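Side-chain contact in golgi autoantigen, golgin subfamily A member 4 (Homo sapiens, PDB 1UPT), which acts in vesicular trafficking at the Golgi apparatus, including endosome-to-Golgi transport, and binds small GTPases, probably through its C-terminal GRIP domain: residues B[46-49]-B[50-53]. Numbering follows the deposited sequence.
Sequences ERED and ARLM
An i to i+3 salt bridge between Glu-48 and Arg-51, laid along the C-terminal helix 38-57 of this GRIP-domain construct, illustrates how a long side chain can fold back over its own helix. Arg-51 bends at its second and third side-chain torsions, which turns its guanidinium toward the preceding turn. There NH2 meets Glu-48 OE1 at 3.3 Å, a weak hydrogen bond (N-H...O angle 150°) in which the oxygen lies at the guanidinium edge, in its plane. The carboxylate itself stands nearly perpendicular to that plane, 84° away, so the two groups meet through a single oxygen rather than as a flat two-pronged pair.

One face of the same guanidinium rests on backbone: Arg-47 O sits 3.7 Å from Arg-51 CZ, over the centre of the group, while also accepting the helical bond from Arg-51 N at 3.1 Å. Alongside, NH1 packs on the aliphatic stem of Arg-47, 3.6 Å from its CG. The two arginine headgroups are turned 87° apart, with Arg-47 NE still 5.0 Å from Arg-51 NH1; the nearby carboxylate probably eases this like-charge approach. The helical ladder carries on with Leu-52 N to Glu-48 O and Met-53 N (selenomethionine) to Asp-49 O.

Glu-48, the buried member, divides its carboxylate: OE2 is hydrogen-bonded to Thr-23 OG1 at the start of helix 23-33. Asp-49 OD1 forms a salt bridge with Lys-24 NZ of that helix as well, whereas Arg-47 NH2 reaches Met-19 O of the second subunit through a weak hydrogen bond.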
ATOM      1  N   GLU B  46       9.617  -3.650  13.674  1.00 32.31           N
ATOM      2  CA  GLU B  46      10.142  -4.572  14.698  1.00 34.92           C
ATOM      3  C   GLU B  46       9.928  -5.985  14.193  1.00 34.92           C
ATOM      4  O   GLU B  46      10.793  -6.835  14.300  1.00 35.24           O
ATOM      5  CB  GLU B  46       9.432  -4.407  16.069  1.00 36.22           C
ATOM      6  CG  GLU B  46       9.769  -3.144  16.889  1.00 40.98           C
ATOM      7  CD  GLU B  46       8.675  -2.762  17.931  1.00 45.81           C
ATOM      8  OE1 GLU B  46       8.314  -3.638  18.787  1.00 46.23           O
ATOM      9  OE2 GLU B  46       8.178  -1.578  17.915  1.00 47.21           O
ATOM     10  N   ARG B  47       8.777  -6.224  13.584  1.00 36.66           N
ATOM     11  CA  ARG B  47       8.441  -7.548  13.080  1.00 37.82           C
ATOM     12  C   ARG B  47       9.297  -7.989  11.908  1.00 38.16           C
ATOM     13  O   ARG B  47       9.677  -9.143  11.840  1.00 38.01           O
ATOM     14  CB  ARG B  47       6.965  -7.610  12.689  1.00 38.72           C
ATOM     15  CG  ARG B  47       6.319  -8.888  13.114  1.00 41.98           C
ATOM     16  CD  ARG B  47       5.533  -8.807  14.411  1.00 44.67           C
ATOM     17  NE  ARG B  47       4.227  -9.399  14.224  1.00 48.11           N
ATOM     18  CZ  ARG B  47       3.240  -9.404  15.111  1.00 49.42           C
ATOM     19  NH1 ARG B  47       3.356  -8.846  16.312  1.00 49.28           N
ATOM     20  NH2 ARG B  47       2.113  -9.995  14.773  1.00 51.57           N
ATOM     21  N   GLU B  48       9.583  -7.082  10.980  1.00 38.81           N
ATOM     22  CA  GLU B  48      10.551  -7.340   9.914  1.00 40.30           C
ATOM     23  C   GLU B  48      11.925  -7.704  10.488  1.00 41.56           C
ATOM     24  O   GLU B  48      12.555  -8.670  10.051  1.00 41.28           O
ATOM     25  CB  GLU B  48      10.718  -6.095   9.023  1.00 40.65           C
ATOM     26  CG  GLU B  48       9.710  -5.930   7.905  1.00 42.16           C
ATOM     27  CD  GLU B  48       9.881  -6.949   6.791  1.00 44.47           C
ATOM     28  OE1 GLU B  48       8.851  -7.473   6.302  1.00 46.79           O
ATOM     29  OE2 GLU B  48      11.038  -7.239   6.415  1.00 45.55           O
ATOM     30  N   ASP B  49      12.391  -6.908  11.449  1.00 43.17           N
ATOM     31  CA  ASP B  49      13.698  -7.105  12.091  1.00 45.06           C
ATOM     32  C   ASP B  49      13.781  -8.447  12.798  1.00 46.69           C
ATOM     33  O   ASP B  49      14.844  -9.037  12.858  1.00 47.20           O
ATOM     34  CB  ASP B  49      13.987  -6.007  13.126  1.00 45.16           C
ATOM     35  CG  ASP B  49      14.295  -4.658  12.496  1.00 46.22           C
ATOM     36  OD1 ASP B  49      14.749  -4.614  11.329  1.00 47.15           O
ATOM     37  OD2 ASP B  49      14.117  -3.580  13.104  1.00 48.08           O
ATOM     38  N   ALA B  50      12.656  -8.915  13.334  1.00 49.01           N
ATOM     39  CA  ALA B  50      12.594 -10.199  14.036  1.00 50.61           C
ATOM     40  C   ALA B  50      12.649 -11.368  13.055  1.00 52.20           C
ATOM     41  O   ALA B  50      13.256 -12.389  13.354  1.00 52.37           O
ATOM     42  CB  ALA B  50      11.331 -10.281  14.893  1.00 50.64           C
ATOM     43  N   ARG B  51      12.023 -11.214  11.890  1.00 54.09           N
ATOM     44  CA  ARG B  51      12.083 -12.221  10.826  1.00 55.90           C
ATOM     45  C   ARG B  51      13.506 -12.398  10.299  1.00 57.51           C
ATOM     46  O   ARG B  51      13.960 -13.519  10.079  1.00 57.62           O
ATOM     47  CB  ARG B  51      11.185 -11.819   9.656  1.00 55.93           C
ATOM     48  CG  ARG B  51      10.334 -12.933   9.105  1.00 56.45           C
ATOM     49  CD  ARG B  51       8.865 -12.676   9.266  1.00 56.77           C
ATOM     50  NE  ARG B  51       8.498 -11.391   8.674  1.00 57.13           N
ATOM     51  CZ  ARG B  51       7.539 -10.588   9.125  1.00 57.46           C
ATOM     52  NH1 ARG B  51       6.816 -10.916  10.187  1.00 56.82           N
ATOM     53  NH2 ARG B  51       7.298  -9.436   8.507  1.00 58.07           N
ATOM     54  N   LEU B  52      14.185 -11.275  10.081  1.00 59.65           N
ATOM     55  CA  LEU B  52      15.576 -11.253   9.630  1.00 61.42           C
ATOM     56  C   LEU B  52      16.521 -11.761  10.730  1.00 62.87           C
ATOM     57  O   LEU B  52      17.511 -12.407  10.426  1.00 62.86           O
ATOM     58  CB  LEU B  52      15.968  -9.833   9.173  1.00 61.55           C
ATOM     59  CG  LEU B  52      17.319  -9.573   8.464  1.00 62.33           C
ATOM     60  CD1 LEU B  52      17.667 -10.613   7.382  1.00 62.33           C
ATOM     61  CD2 LEU B  52      17.329  -8.172   7.852  1.00 62.61           C
HETATM   62  N   MSE B  53      16.204 -11.493  11.998  1.00 64.79           N
HETATM   63  CA  MSE B  53      16.992 -12.024  13.118  1.00 66.57           C
HETATM   64  C   MSE B  53      16.837 -13.551  13.224  1.00 66.58           C
HETATM   65  O   MSE B  53      17.798 -14.250  13.524  1.00 66.69           O
HETATM   66  CB  MSE B  53      16.619 -11.353  14.456  1.00 67.50           C
HETATM   67  CG  MSE B  53      17.672 -10.375  14.995  1.00 71.66           C
HETATM   68 SE   MSE B  53      19.409 -11.217  15.559  1.00 83.15          SE
HETATM   69  CE  MSE B  53      20.161  -9.752  16.654  1.00 80.86           C
TER